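Local coordinates for 2'-deoxycytidine 5'-triphosphate deaminase (Agrobacterium tumefaciens, PDB 2R9Q), which probably catalyses the hydrolytic deamination of dCTP to dUTP, a step on the route to thymidine nucleotides, at residues D44-S49 with G160-Q165; K28-L33 with P95-L100; T123-D128 with G142-E147; V156-S161 with D229-A234; A110-S115 with V291-F296. All coordinates share one frame; numbering follows the deposited sequence.

Contact 1: D44-S49 with G160-Q165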
# COMPACT_ATOMS: atom_id res chain seq x y z
N ASP B 44 -5.54 32.30 12.06
CA ASP B 44 -5.71 31.53 10.83
C ASP B 44 -5.04 32.17 9.62
O ASP B 44 -5.06 33.40 9.45
CB ASP B 44 -7.19 31.29 10.51
CG ASP B 44 -7.81 30.25 11.42
OD1 ASP B 44 -7.12 29.82 12.39
OD2 ASP B 44 -8.97 29.85 11.15
N LEU B 45 -4.43 31.31 8.82
CA LEU B 45 -3.76 31.67 7.60
C LEU B 45 -4.58 31.18 6.42
O LEU B 45 -5.14 30.09 6.45
CB LEU B 45 -2.35 31.05 7.55
CG LEU B 45 -1.35 31.43 8.64
CD1 LEU B 45 -0.20 30.40 8.61
CD2 LEU B 45 -0.88 32.88 8.46
N ARG B 46 -4.65 31.99 5.38
CA ARG B 46 -5.45 31.72 4.22
C ARG B 46 -4.58 31.46 3.01
O ARG B 46 -3.59 32.14 2.81
CB ARG B 46 -6.36 32.91 3.89
CG ARG B 46 -7.37 33.30 4.95
CD ARG B 46 -8.12 34.55 4.56
NE ARG B 46 -7.31 35.78 4.67
CZ ARG B 46 -7.80 37.01 4.48
NH1 ARG B 46 -7.01 38.06 4.58
NH2 ARG B 46 -9.08 37.20 4.20
N LEU B 47 -5.00 30.50 2.21
CA LEU B 47 -4.41 30.23 0.90
C LEU B 47 -4.62 31.38 -0.09
O LEU B 47 -5.70 32.02 -0.15
CB LEU B 47 -4.99 28.95 0.26
CG LEU B 47 -5.07 27.65 1.08
CD1 LEU B 47 -5.53 26.49 0.20
CD2 LEU B 47 -3.75 27.37 1.79
N GLY B 48 -3.55 31.62 -0.83
CA GLY B 48 -3.57 32.49 -2.00
C GLY B 48 -4.25 31.82 -3.20
O GLY B 48 -4.95 30.82 -3.06
N SER B 49 -4.04 32.42 -4.38
CA SER B 49 -4.69 32.01 -5.64
C SER B 49 -3.99 30.91 -6.47
O SER B 49 -4.56 30.43 -7.42
CB SER B 49 -4.84 33.25 -6.52
OG SER B 49 -5.54 34.28 -5.85
N GLY B 160 -8.55 31.63 0.06
CA GLY B 160 -9.22 31.82 1.33
C GLY B 160 -9.25 30.67 2.31
O GLY B 160 -9.51 30.88 3.47
N SER B 161 -9.01 29.45 1.85
CA SER B 161 -9.08 28.27 2.70
C SER B 161 -8.12 28.41 3.87
O SER B 161 -7.05 28.97 3.73
CB SER B 161 -8.85 26.97 1.92
OG SER B 161 -9.88 26.72 0.98
N ARG B 162 -8.56 27.96 5.04
CA ARG B 162 -7.79 28.11 6.26
C ARG B 162 -7.47 26.74 6.79
O ARG B 162 -8.34 26.05 7.22
CB ARG B 162 -8.60 28.92 7.26
CG ARG B 162 -8.64 30.38 6.89
CD ARG B 162 -9.92 31.07 7.24
NE ARG B 162 -10.17 30.95 8.67
CZ ARG B 162 -11.09 31.62 9.36
NH1 ARG B 162 -11.88 32.51 8.79
NH2 ARG B 162 -11.21 31.41 10.66
N LEU B 163 -6.21 26.33 6.70
CA LEU B 163 -5.81 24.99 7.14
C LEU B 163 -4.90 25.05 8.36
O LEU B 163 -4.83 24.12 9.16
CB LEU B 163 -5.19 24.21 6.00
CG LEU B 163 -5.99 23.77 4.76
CD1 LEU B 163 -6.29 24.93 3.82
CD2 LEU B 163 -5.20 22.74 3.97
N SER B 164 -4.31 26.21 8.57
CA SER B 164 -3.24 26.39 9.50
C SER B 164 -3.42 27.64 10.31
O SER B 164 -4.18 28.51 9.95
CB SER B 164 -1.96 26.48 8.69
OG SER B 164 -0.84 26.40 9.52
N GLN B 165 -2.71 27.72 11.43
CA GLN B 165 -2.67 28.93 12.25
C GLN B 165 -1.28 29.25 12.84
O GLN B 165 -0.46 28.38 13.07
CB GLN B 165 -3.74 28.93 13.32
CG GLN B 165 -3.86 27.71 14.10
CD GLN B 165 -5.10 27.68 14.94
OE1 GLN B 165 -5.12 27.05 15.99
NE2 GLN B 165 -6.15 28.38 14.51
O HOH W 1 -4.33 27.92 5.22
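D44 splits its carboxylate between two side chains of the neighbouring strand, a worked example of how one buried acid can pin a strand pair. R162 grips it side-on, with R162 NE 3.0 Å and R162 NH2 2.8 Å from the single oxygen D44 OD2. The oxygen lies near the guanidinium plane and meets NE with its anti lone pair, while NH2 reaches it from above the carboxylate plane; the two flat groups stand 68° apart. The other oxygen, D44 OD1, receives Q165 NE2 at 2.7 Å, nearly along its C-O axis. Q165 gets there with CG between the backbone N and the carbonyl carbon (chi1 48°) and the rest of its chain extended, alongside D44.

At the far end L47 does the apolar work. Its CD1 rests 3.8 Å from S161 CB and 4.0 Å from L163 CD1, the two leucines crossing at about a right angle. L47 N also bonds to S161 O, and G160 N returns a bond of 2.9 Å to L47 O. In the middle L45 N is bonded to S164 O, and a water links L45 O to L163 N, which do not bond directly.

K113 also salt-bridges D44 OD2, and R162 NH1 pairs with D34 and D36. Held at both oxygens, the D44 carboxylate probably has little rotational freedom, and these opposite charges probably balance one another.

Contact 2: K28-L33 with P95-L100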
# COMPACT_ATOMS: atom_id res chain seq x y z
N LYS B 28 0.73 41.60 7.40
CA LYS B 28 0.00 42.05 6.22
C LYS B 28 -0.82 40.93 5.63
O LYS B 28 -0.58 39.77 5.91
CB LYS B 28 0.95 42.58 5.14
CG LYS B 28 1.64 43.89 5.44
CD LYS B 28 3.12 43.70 5.70
CE LYS B 28 3.88 44.95 5.35
NZ LYS B 28 3.93 45.19 3.88
N SER B 29 -1.78 41.32 4.80
CA SER B 29 -2.56 40.35 4.04
C SER B 29 -3.03 40.94 2.72
O SER B 29 -3.11 42.14 2.59
CB SER B 29 -3.76 39.82 4.83
OG SER B 29 -4.25 38.66 4.20
N GLU B 30 -3.33 40.06 1.76
CA GLU B 30 -3.83 40.48 0.44
C GLU B 30 -5.24 41.06 0.49
O GLU B 30 -5.66 41.70 -0.46
CB GLU B 30 -3.79 39.32 -0.55
CG GLU B 30 -2.39 38.95 -1.01
CD GLU B 30 -2.37 37.79 -1.98
OE1 GLU B 30 -3.28 37.67 -2.82
OE2 GLU B 30 -1.41 37.00 -1.93
N ALA B 31 -5.96 40.81 1.58
CA ALA B 31 -7.30 41.35 1.77
C ALA B 31 -7.60 41.57 3.25
O ALA B 31 -6.83 41.17 4.12
CB ALA B 31 -8.33 40.43 1.15
N ASP B 32 -8.72 42.23 3.52
CA ASP B 32 -9.17 42.41 4.90
C ASP B 32 -9.28 41.02 5.51
O ASP B 32 -9.66 40.09 4.82
CB ASP B 32 -10.52 43.14 4.96
N LEU B 33 -8.94 40.89 6.79
CA LEU B 33 -9.06 39.62 7.49
C LEU B 33 -10.52 39.17 7.51
O LEU B 33 -11.40 39.98 7.32
CB LEU B 33 -8.47 39.72 8.91
CG LEU B 33 -7.01 40.26 9.01
CD1 LEU B 33 -6.52 40.32 10.46
CD2 LEU B 33 -6.04 39.47 8.12
N PRO B 95 1.54 29.66 -1.70
CA PRO B 95 1.70 30.98 -1.08
C PRO B 95 0.46 31.40 -0.33
O PRO B 95 -0.66 31.25 -0.82
CB PRO B 95 2.01 31.92 -2.27
CG PRO B 95 2.60 31.02 -3.32
CD PRO B 95 1.83 29.70 -3.14
N LEU B 96 0.69 31.88 0.88
CA LEU B 96 -0.37 32.28 1.75
C LEU B 96 -0.64 33.76 1.51
O LEU B 96 0.25 34.49 1.08
CB LEU B 96 0.01 31.95 3.20
CG LEU B 96 0.17 30.47 3.62
CD1 LEU B 96 0.78 30.38 5.04
CD2 LEU B 96 -1.14 29.69 3.53
N MET B 97 -1.88 34.18 1.73
CA MET B 97 -2.25 35.60 1.65
C MET B 97 -1.51 36.49 2.72
O MET B 97 -1.15 37.63 2.48
CB MET B 97 -3.77 35.73 1.76
CG MET B 97 -4.57 35.17 0.58
SD MET B 97 -6.38 35.26 0.79
CE MET B 97 -6.63 37.01 0.97
N GLU B 98 -1.26 35.94 3.90
CA GLU B 98 -0.61 36.69 4.98
C GLU B 98 0.90 36.75 4.83
O GLU B 98 1.53 35.77 4.44
CB GLU B 98 -0.98 36.11 6.34
CG GLU B 98 -2.43 36.35 6.72
CD GLU B 98 -3.41 35.57 5.86
OE1 GLU B 98 -3.16 34.36 5.60
OE2 GLU B 98 -4.41 36.17 5.44
N SER B 99 1.46 37.91 5.13
CA SER B 99 2.92 38.09 5.17
C SER B 99 3.30 38.91 6.40
O SER B 99 2.44 39.51 7.06
CB SER B 99 3.52 38.62 3.83
OG SER B 99 3.26 39.98 3.53
N LEU B 100 4.59 38.86 6.72
CA LEU B 100 5.08 39.40 7.98
C LEU B 100 6.19 40.45 7.83
O LEU B 100 6.96 40.43 6.89
CB LEU B 100 5.54 38.25 8.89
CG LEU B 100 4.50 37.20 9.32
CD1 LEU B 100 5.22 36.05 10.01
CD2 LEU B 100 3.38 37.80 10.22
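M97 lays the end of its side chain over A31 and E30, with M97 CE 3.8 Å from A31 CB and 4.0 Å from E30 CB. The chain runs straight as far as sulfur and then turns at its last torsion (chi3 60°), which swings the methyl onto the loop. R46 and R159 touch the same methionine from elsewhere in the fold. The backbone helps a little: E30 N makes a weak bond, 3.3 Å long, to M97 O.

Next to this apolar patch sits a polar clasp. S29 OG, placed anti to its backbone N (chi1 -165°), gives its proton to E98 OE2 at 2.8 Å, coming from above the carboxylate plane. R46 ties the two together, its NE in a salt bridge with E98 OE2 and its NH1 donating to S29 OG, an arrangement likely to restrict the rotation of all three side chains.

The example shows a short edge strand docked onto a longer one at a bend. Strand 91-101 turns a corner at M97, and beyond that corner K28 and S99 form an antiparallel hydrogen-bonded pair in the sheet that also holds strand 143-150. K28 N donates to S99 O at 2.7 Å, and S99 N to K28 O at 2.9 Å. On the face of this pair K28 CB packs 3.8 Å from S99 OG, while the rest of the lysine leads away. E30, the most exposed of the touching residues, sends its carboxylate to R159 in a salt bridge.

Contact 3: T123-D128 with G142-E147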
# COMPACT_ATOMS: atom_id res chain seq x y z
N THR B 123 0.48 19.22 6.75
CA THR B 123 0.83 20.60 6.43
C THR B 123 2.12 21.05 7.15
O THR B 123 2.44 20.57 8.22
CB THR B 123 -0.35 21.63 6.73
OG1 THR B 123 -0.60 21.71 8.14
CG2 THR B 123 -1.63 21.25 6.01
N ARG B 124 2.84 21.97 6.51
CA ARG B 124 4.03 22.62 7.03
C ARG B 124 4.04 24.07 6.54
O ARG B 124 3.97 24.33 5.35
CB ARG B 124 5.31 21.96 6.50
CG ARG B 124 5.50 20.54 6.88
CD ARG B 124 5.85 20.40 8.30
NE ARG B 124 6.27 19.04 8.62
CZ ARG B 124 5.47 18.10 9.10
NH1 ARG B 124 4.17 18.34 9.32
NH2 ARG B 124 5.95 16.90 9.35
N VAL B 125 4.13 25.02 7.47
CA VAL B 125 4.47 26.40 7.12
C VAL B 125 5.98 26.58 6.87
O VAL B 125 6.82 26.13 7.65
CB VAL B 125 3.95 27.39 8.14
CG1 VAL B 125 4.29 28.80 7.72
CG2 VAL B 125 2.47 27.24 8.28
N MET B 126 6.31 27.20 5.74
CA MET B 126 7.69 27.58 5.48
C MET B 126 7.90 29.09 5.29
O MET B 126 7.02 29.82 4.83
CB MET B 126 8.35 26.73 4.37
CG MET B 126 7.55 26.52 3.12
SD MET B 126 8.29 25.36 1.94
CE MET B 126 9.74 26.21 1.41
N THR B 127 9.08 29.52 5.75
CA THR B 127 9.59 30.87 5.61
C THR B 127 10.78 30.87 4.63
O THR B 127 11.40 29.84 4.39
CB THR B 127 10.06 31.51 6.97
OG1 THR B 127 11.04 30.69 7.62
CG2 THR B 127 8.96 31.78 7.87
N ASP B 128 11.06 32.04 4.08
CA ASP B 128 12.34 32.30 3.39
C ASP B 128 13.48 31.99 4.37
O ASP B 128 13.38 32.28 5.57
CB ASP B 128 12.45 33.76 2.94
CG ASP B 128 11.60 34.09 1.69
OD1 ASP B 128 10.91 33.22 1.09
OD2 ASP B 128 11.64 35.27 1.30
N GLY B 142 8.94 38.81 5.62
CA GLY B 142 8.78 37.99 4.44
C GLY B 142 7.42 37.35 4.21
O GLY B 142 6.46 37.57 4.95
N PRO B 143 7.34 36.55 3.14
CA PRO B 143 6.15 35.80 2.81
C PRO B 143 6.05 34.50 3.60
O PRO B 143 7.01 34.09 4.23
CB PRO B 143 6.35 35.51 1.33
CG PRO B 143 7.78 35.37 1.21
CD PRO B 143 8.40 36.33 2.15
N LEU B 144 4.86 33.90 3.56
CA LEU B 144 4.61 32.60 4.16
C LEU B 144 4.04 31.64 3.10
O LEU B 144 3.33 32.05 2.17
CB LEU B 144 3.65 32.72 5.36
CG LEU B 144 4.04 33.53 6.60
CD1 LEU B 144 2.80 33.76 7.52
CD2 LEU B 144 5.21 32.92 7.40
N TYR B 145 4.40 30.36 3.27
CA TYR B 145 3.98 29.30 2.36
C TYR B 145 3.44 28.15 3.18
O TYR B 145 3.92 27.90 4.29
CB TYR B 145 5.15 28.86 1.50
CG TYR B 145 5.69 29.95 0.62
CD1 TYR B 145 5.29 30.08 -0.71
CD2 TYR B 145 6.60 30.88 1.12
CE1 TYR B 145 5.77 31.10 -1.51
CE2 TYR B 145 7.07 31.91 0.32
CZ TYR B 145 6.65 32.01 -0.99
OH TYR B 145 7.13 33.01 -1.80
N LEU B 146 2.39 27.51 2.66
CA LEU B 146 1.90 26.24 3.23
C LEU B 146 2.16 25.06 2.28
O LEU B 146 1.73 25.04 1.14
CB LEU B 146 0.43 26.29 3.65
CG LEU B 146 -0.09 25.23 4.63
CD1 LEU B 146 0.59 25.32 5.97
CD2 LEU B 146 -1.61 25.26 4.81
N GLU B 147 2.93 24.11 2.77
CA GLU B 147 3.02 22.80 2.16
C GLU B 147 1.82 21.93 2.58
O GLU B 147 1.52 21.83 3.77
CB GLU B 147 4.30 22.16 2.60
CG GLU B 147 4.76 20.99 1.80
CD GLU B 147 6.22 20.63 2.15
OE1 GLU B 147 6.43 19.86 3.13
OE2 GLU B 147 7.15 21.14 1.45
O HOH W 2 9.90 33.43 -1.29
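M126 and Y145 sit opposite each other on one face of the sheet, their side chains slanting across one another with M126 CG 3.7 Å from Y145 CB. M126 takes the position between its backbone N and carbonyl carbon (chi1 45°), which keeps CG close against the tyrosine. The carbonyl oxygen M126 O lies at the edge of the Y145 ring, in its plane. Further along, the D128 carboxylate is turned only 27° from that ring's plane, and a water joins their polar ends, 2.6 Å from D128 OD1 and 2.8 Å from Y145 OH. D128 OD1 also accepts from V66 N, at the start of helix 66-71. The same carboxylate crosses P143 at about a right angle, with D128 OD2 3.5 Å from P143 CD.

On the reverse face V125 crosses L146 at a slant and also touches L144. The tighter touch is V125 CG2 on L146 CD1 at 3.5 Å, and L144 CD2 lies alongside T127 CG2. R124 and E147 pair in the strand register yet do not form a salt bridge, R124 NE and E147 OE1 staying 5.6 Å apart. E147 OE1 is bonded to S57 instead, whereas R124 NH1 returns to the carbonyl of T123 and NH2 reaches G287 O of the second subunit. Two hydrogen-bonded pairs, R124 with E147 and M126 with Y145, hold the backbones in antiparallel register.

Strand 143-150 runs between strands 121-127 and 91-101, antiparallel to both. V66 and I67 of helix 66-71 touch the face of M126 and Y145, while V125 and L146 pack against strand 162-170 of the other sheet.

Contact 4: V156-S161 with D229-A234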
# COMPACT_ATOMS: atom_id res chain seq x y z
N VAL B 156 -10.84 19.47 -1.41
CA VAL B 156 -10.93 20.68 -2.25
C VAL B 156 -10.63 21.94 -1.43
O VAL B 156 -11.16 22.13 -0.34
CB VAL B 156 -12.27 20.78 -3.13
CG1 VAL B 156 -13.41 20.02 -2.49
CG2 VAL B 156 -12.67 22.24 -3.37
N VAL B 157 -9.75 22.76 -2.00
CA VAL B 157 -9.28 24.03 -1.43
C VAL B 157 -9.37 25.14 -2.45
O VAL B 157 -9.45 24.91 -3.64
CB VAL B 157 -7.82 23.96 -0.86
CG1 VAL B 157 -7.68 22.79 0.11
CG2 VAL B 157 -6.74 23.94 -1.98
N ARG B 158 -9.35 26.37 -1.97
CA ARG B 158 -9.41 27.53 -2.81
C ARG B 158 -8.82 28.73 -2.11
O ARG B 158 -8.43 28.65 -0.93
CB ARG B 158 -10.86 27.83 -3.19
CG ARG B 158 -11.77 28.05 -1.98
CD ARG B 158 -13.17 28.29 -2.39
NE ARG B 158 -13.74 27.16 -3.11
CZ ARG B 158 -14.24 26.08 -2.53
NH1 ARG B 158 -14.23 25.96 -1.22
NH2 ARG B 158 -14.76 25.11 -3.26
N ARG B 159 -8.78 29.85 -2.83
CA ARG B 159 -8.34 31.11 -2.28
C ARG B 159 -9.21 31.38 -1.06
O ARG B 159 -10.42 31.32 -1.13
CB ARG B 159 -8.41 32.22 -3.30
CG ARG B 159 -7.91 33.54 -2.78
CD ARG B 159 -8.16 34.69 -3.73
NE ARG B 159 -7.85 35.98 -3.09
CZ ARG B 159 -6.63 36.51 -2.98
NH1 ARG B 159 -5.56 35.88 -3.47
NH2 ARG B 159 -6.47 37.68 -2.38
N GLY B 160 -8.55 31.63 0.06
CA GLY B 160 -9.22 31.82 1.33
C GLY B 160 -9.25 30.67 2.31
O GLY B 160 -9.51 30.88 3.47
N SER B 161 -9.01 29.45 1.85
CA SER B 161 -9.08 28.27 2.70
C SER B 161 -8.12 28.41 3.87
O SER B 161 -7.05 28.97 3.73
CB SER B 161 -8.85 26.97 1.92
OG SER B 161 -9.88 26.72 0.98
N ASP B 229 -14.50 19.16 0.76
CA ASP B 229 -14.38 20.62 0.75
C ASP B 229 -14.08 21.14 2.16
O ASP B 229 -14.89 21.03 3.07
CB ASP B 229 -15.64 21.29 0.16
CG ASP B 229 -15.40 22.73 -0.31
OD1 ASP B 229 -14.70 23.50 0.38
OD2 ASP B 229 -15.94 23.11 -1.38
N VAL B 230 -12.87 21.68 2.31
CA VAL B 230 -12.35 22.15 3.58
C VAL B 230 -13.02 23.43 4.07
O VAL B 230 -12.95 23.77 5.25
CB VAL B 230 -10.79 22.34 3.53
CG1 VAL B 230 -10.12 21.05 3.02
CG2 VAL B 230 -10.38 23.59 2.71
N ASP B 231 -13.68 24.14 3.15
CA ASP B 231 -14.54 25.28 3.51
C ASP B 231 -15.96 24.88 3.97
O ASP B 231 -16.58 25.61 4.66
CB ASP B 231 -14.62 26.28 2.35
CG ASP B 231 -13.26 26.85 1.95
OD1 ASP B 231 -12.25 26.57 2.62
OD2 ASP B 231 -13.18 27.58 0.94
N LYS B 232 -16.43 23.69 3.63
CA LYS B 232 -17.78 23.27 3.93
C LYS B 232 -17.73 21.91 4.61
O LYS B 232 -18.36 20.98 4.15
CB LYS B 232 -18.64 23.14 2.65
CG LYS B 232 -18.28 24.00 1.47
CD LYS B 232 -18.62 25.46 1.65
CE LYS B 232 -18.90 26.14 0.29
NZ LYS B 232 -17.85 25.79 -0.76
N LYS B 233 -16.99 21.78 5.69
CA LYS B 233 -16.76 20.44 6.28
C LYS B 233 -18.03 19.83 6.92
O LYS B 233 -18.24 18.63 6.81
CB LYS B 233 -15.58 20.45 7.27
CG LYS B 233 -14.26 20.89 6.70
CD LYS B 233 -13.17 20.78 7.77
CE LYS B 233 -11.93 21.55 7.38
NZ LYS B 233 -12.06 23.02 7.55
N ALA B 234 -18.87 20.65 7.53
CA ALA B 234 -20.18 20.20 8.07
C ALA B 234 -21.24 19.77 7.03
O ALA B 234 -22.31 19.33 7.44
CB ALA B 234 -20.80 21.28 9.00
O HOH W 3 -12.22 30.24 0.64
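R158 grips D229 end-on, in a pairing that marks the tightly held side of this contact. R158 NH1 lies 3.0 Å from D229 OD1 and R158 NH2 3.0 Å from D229 OD2, with the guanidinium and carboxylate planes only 28° apart. NH1 uses the syn lone pair of OD1. The same NH1 also donates to D231 OD2 at 2.9 Å, this time from above the carboxylate plane, so one nitrogen serves two acids. R158 begins between its backbone N and carbonyl carbon (chi1 58°) and bends again at chi3, a shape that brings the edge of the guanidinium to the carboxylates of D229 and D231. Its NE is taken by Q82 O.

Beside the charged groups the packing is close. V156 CG1 presses to 3.4 Å from D229 CA, and V156 has a first torsion of 26°, away from a staggered position. V157 CG1 touches V230 CG2, which also lies against S161 OG. V230 N donates to V156 O in a nearly straight bond.

The outer side is looser. K232, exposed, offers D229 OD2 only a weak bond of 3.3 Å from its NZ, extending the salt-bridge network toward solvent. A water spans R159 O and D231 OD2.

Two turn motifs shape the meeting: a type II beta turn from R158 to S161, and an Asx turn in which D229 OD1 accepts from D231 N. Together with the parallel bridge of V156 and D229, they form a seam between the N-terminal and C-terminal parts of a two-part chain of the dUTPase clan.

Contact 5: A110-S115 with V291-F296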
# COMPACT_ATOMS: atom_id res chain seq x y z
N ALA B 110 3.76 27.81 13.98
CA ALA B 110 2.56 27.37 13.25
C ALA B 110 2.19 25.92 13.59
O ALA B 110 3.04 25.09 13.90
CB ALA B 110 2.74 27.57 11.75
N ASN B 111 0.88 25.66 13.59
CA ASN B 111 0.30 24.36 13.80
C ASN B 111 -0.96 24.25 12.93
O ASN B 111 -1.56 25.27 12.58
CB ASN B 111 -0.08 24.16 15.26
CG ASN B 111 1.02 23.57 16.07
OD1 ASN B 111 1.82 22.76 15.57
ND2 ASN B 111 1.07 23.95 17.34
N PRO B 112 -1.32 23.02 12.52
CA PRO B 112 -2.61 22.84 11.86
C PRO B 112 -3.79 23.20 12.72
O PRO B 112 -3.74 23.02 13.91
CB PRO B 112 -2.62 21.37 11.50
CG PRO B 112 -1.61 20.75 12.40
CD PRO B 112 -0.57 21.76 12.60
N LYS B 113 -4.84 23.73 12.12
CA LYS B 113 -6.13 23.83 12.79
C LYS B 113 -6.61 22.44 13.08
O LYS B 113 -6.24 21.48 12.39
CB LYS B 113 -7.15 24.53 11.91
CG LYS B 113 -6.84 25.99 11.67
CD LYS B 113 -7.60 26.52 10.48
CE LYS B 113 -9.10 26.43 10.63
NZ LYS B 113 -9.54 27.22 11.81
N SER B 114 -7.43 22.31 14.12
CA SER B 114 -7.79 20.98 14.58
C SER B 114 -8.64 20.23 13.58
O SER B 114 -8.52 19.03 13.45
CB SER B 114 -8.42 21.00 15.96
OG SER B 114 -9.48 21.88 16.00
N SER B 115 -9.47 20.96 12.85
CA SER B 115 -10.25 20.38 11.76
C SER B 115 -9.36 19.88 10.63
O SER B 115 -9.73 18.97 9.90
CB SER B 115 -11.27 21.37 11.25
OG SER B 115 -10.64 22.48 10.65
N VAL B 291 0.67 11.01 18.63
CA VAL B 291 -0.38 11.99 18.32
C VAL B 291 0.08 12.86 17.14
O VAL B 291 1.11 13.55 17.20
CB VAL B 291 -0.79 12.85 19.54
CG1 VAL B 291 -1.58 14.09 19.09
CG2 VAL B 291 -1.61 12.01 20.54
N HIS B 292 -0.67 12.78 16.04
CA HIS B 292 -0.46 13.61 14.88
C HIS B 292 -1.32 14.87 14.95
O HIS B 292 -2.35 14.88 15.62
CB HIS B 292 -0.75 12.82 13.60
CG HIS B 292 0.35 11.88 13.24
ND1 HIS B 292 1.14 12.04 12.13
CD2 HIS B 292 0.86 10.82 13.91
CE1 HIS B 292 2.06 11.09 12.11
NE2 HIS B 292 1.90 10.33 13.17
N TYR B 293 -0.86 15.92 14.26
CA TYR B 293 -1.57 17.20 14.13
C TYR B 293 -1.86 17.88 15.48
O TYR B 293 -2.82 18.61 15.62
CB TYR B 293 -2.87 17.05 13.32
CG TYR B 293 -2.71 16.12 12.16
CD1 TYR B 293 -1.86 16.45 11.12
CD2 TYR B 293 -3.35 14.89 12.12
CE1 TYR B 293 -1.66 15.60 10.05
CE2 TYR B 293 -3.16 14.03 11.05
CZ TYR B 293 -2.31 14.39 10.01
OH TYR B 293 -2.13 13.56 8.91
N ALA B 294 -0.97 17.63 16.45
CA ALA B 294 -0.98 18.35 17.73
C ALA B 294 -1.05 19.83 17.40
O ALA B 294 -0.47 20.29 16.41
CB ALA B 294 0.28 18.02 18.59
N GLY B 295 -1.84 20.54 18.18
CA GLY B 295 -2.11 21.91 17.86
C GLY B 295 -2.19 22.83 19.04
O GLY B 295 -1.80 22.51 20.18
N PHE B 296 -2.68 24.01 18.73
CA PHE B 296 -2.86 25.07 19.71
C PHE B 296 -4.21 24.91 20.42
O PHE B 296 -5.17 24.53 19.82
CB PHE B 296 -2.74 26.43 19.02
CG PHE B 296 -1.38 26.73 18.49
CD1 PHE B 296 -0.23 26.50 19.27
CD2 PHE B 296 -1.22 27.28 17.22
CE1 PHE B 296 1.03 26.83 18.77
CE2 PHE B 296 0.03 27.59 16.73
CZ PHE B 296 1.16 27.36 17.50
O HOH W 4 -4.56 20.53 15.50
O HOH W 5 -3.57 24.73 16.11
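With CG beside the backbone N (chi1 -89°), N111 turns its amide toward F296, whose ring, set beside its own backbone N, turns a face to it. N111 ND2 comes over that face near the rim, 3.2 Å from F296 CE1, and the amide and ring planes stand 57° apart. N111 CB takes part as well, in a CH-pi contact 4.0 Å from the ring centroid and 21° off its normal. The amide nitrogen is not left to the ring alone: it is hydrogen-bonded to E278 OE2 on strand 275-281. N111 OD1 is only near the carbonyl oxygen of A294, both being acceptors.

The pairing illustrates how two related domains can meet through a strand end, a loop and water. Strand 106-112 belongs to the N-terminal part and, after K113 at the N-cap position, passes into helix 114-118. Residues 293-295 belong to the C-terminal part and connect strands 289-292 and 296-297. Y293 has backbone angles in the left-handed region, and here the chain bends past P112. The proline ring crosses the tyrosine side chain at about a right angle, with P112 CG 4.0 Å from Y293 CB, while Y293 OH reaches D120.

Two waters both donate to P112 O and so fill the polar part of the joint. One also donates to Y293 O, at 2.6 Å. The other stands 2.8 Å from P112 O and accepts from F296 N at 2.9 Å, giving the proline carbonyl an indirect link to each end of the opposite loop.

In the fold
Contacts 1, 2 and 3 all lie in the N-terminal domain, whereas contacts 4 and 5 join it to the C-terminal one. Contact 1 is close to both contacts 2 and 4, about 9 Å between centres in each case. R46 O to M97 N (2.9 Å) ties contact 1 to contact 2, and contacts 1 and 4 share G160 and S161. Q165 N to N111 O (2.9 Å) connects contact 1 with contact 5, and L96 N to L144 O (2.9 Å) spans contacts 2 and 3. Contact 3 is nested within the loop closed by contact 1. Contacts 2 and 5, about 21 Å apart between centres, do not touch. A bound peptide packs on K233 of contact 4.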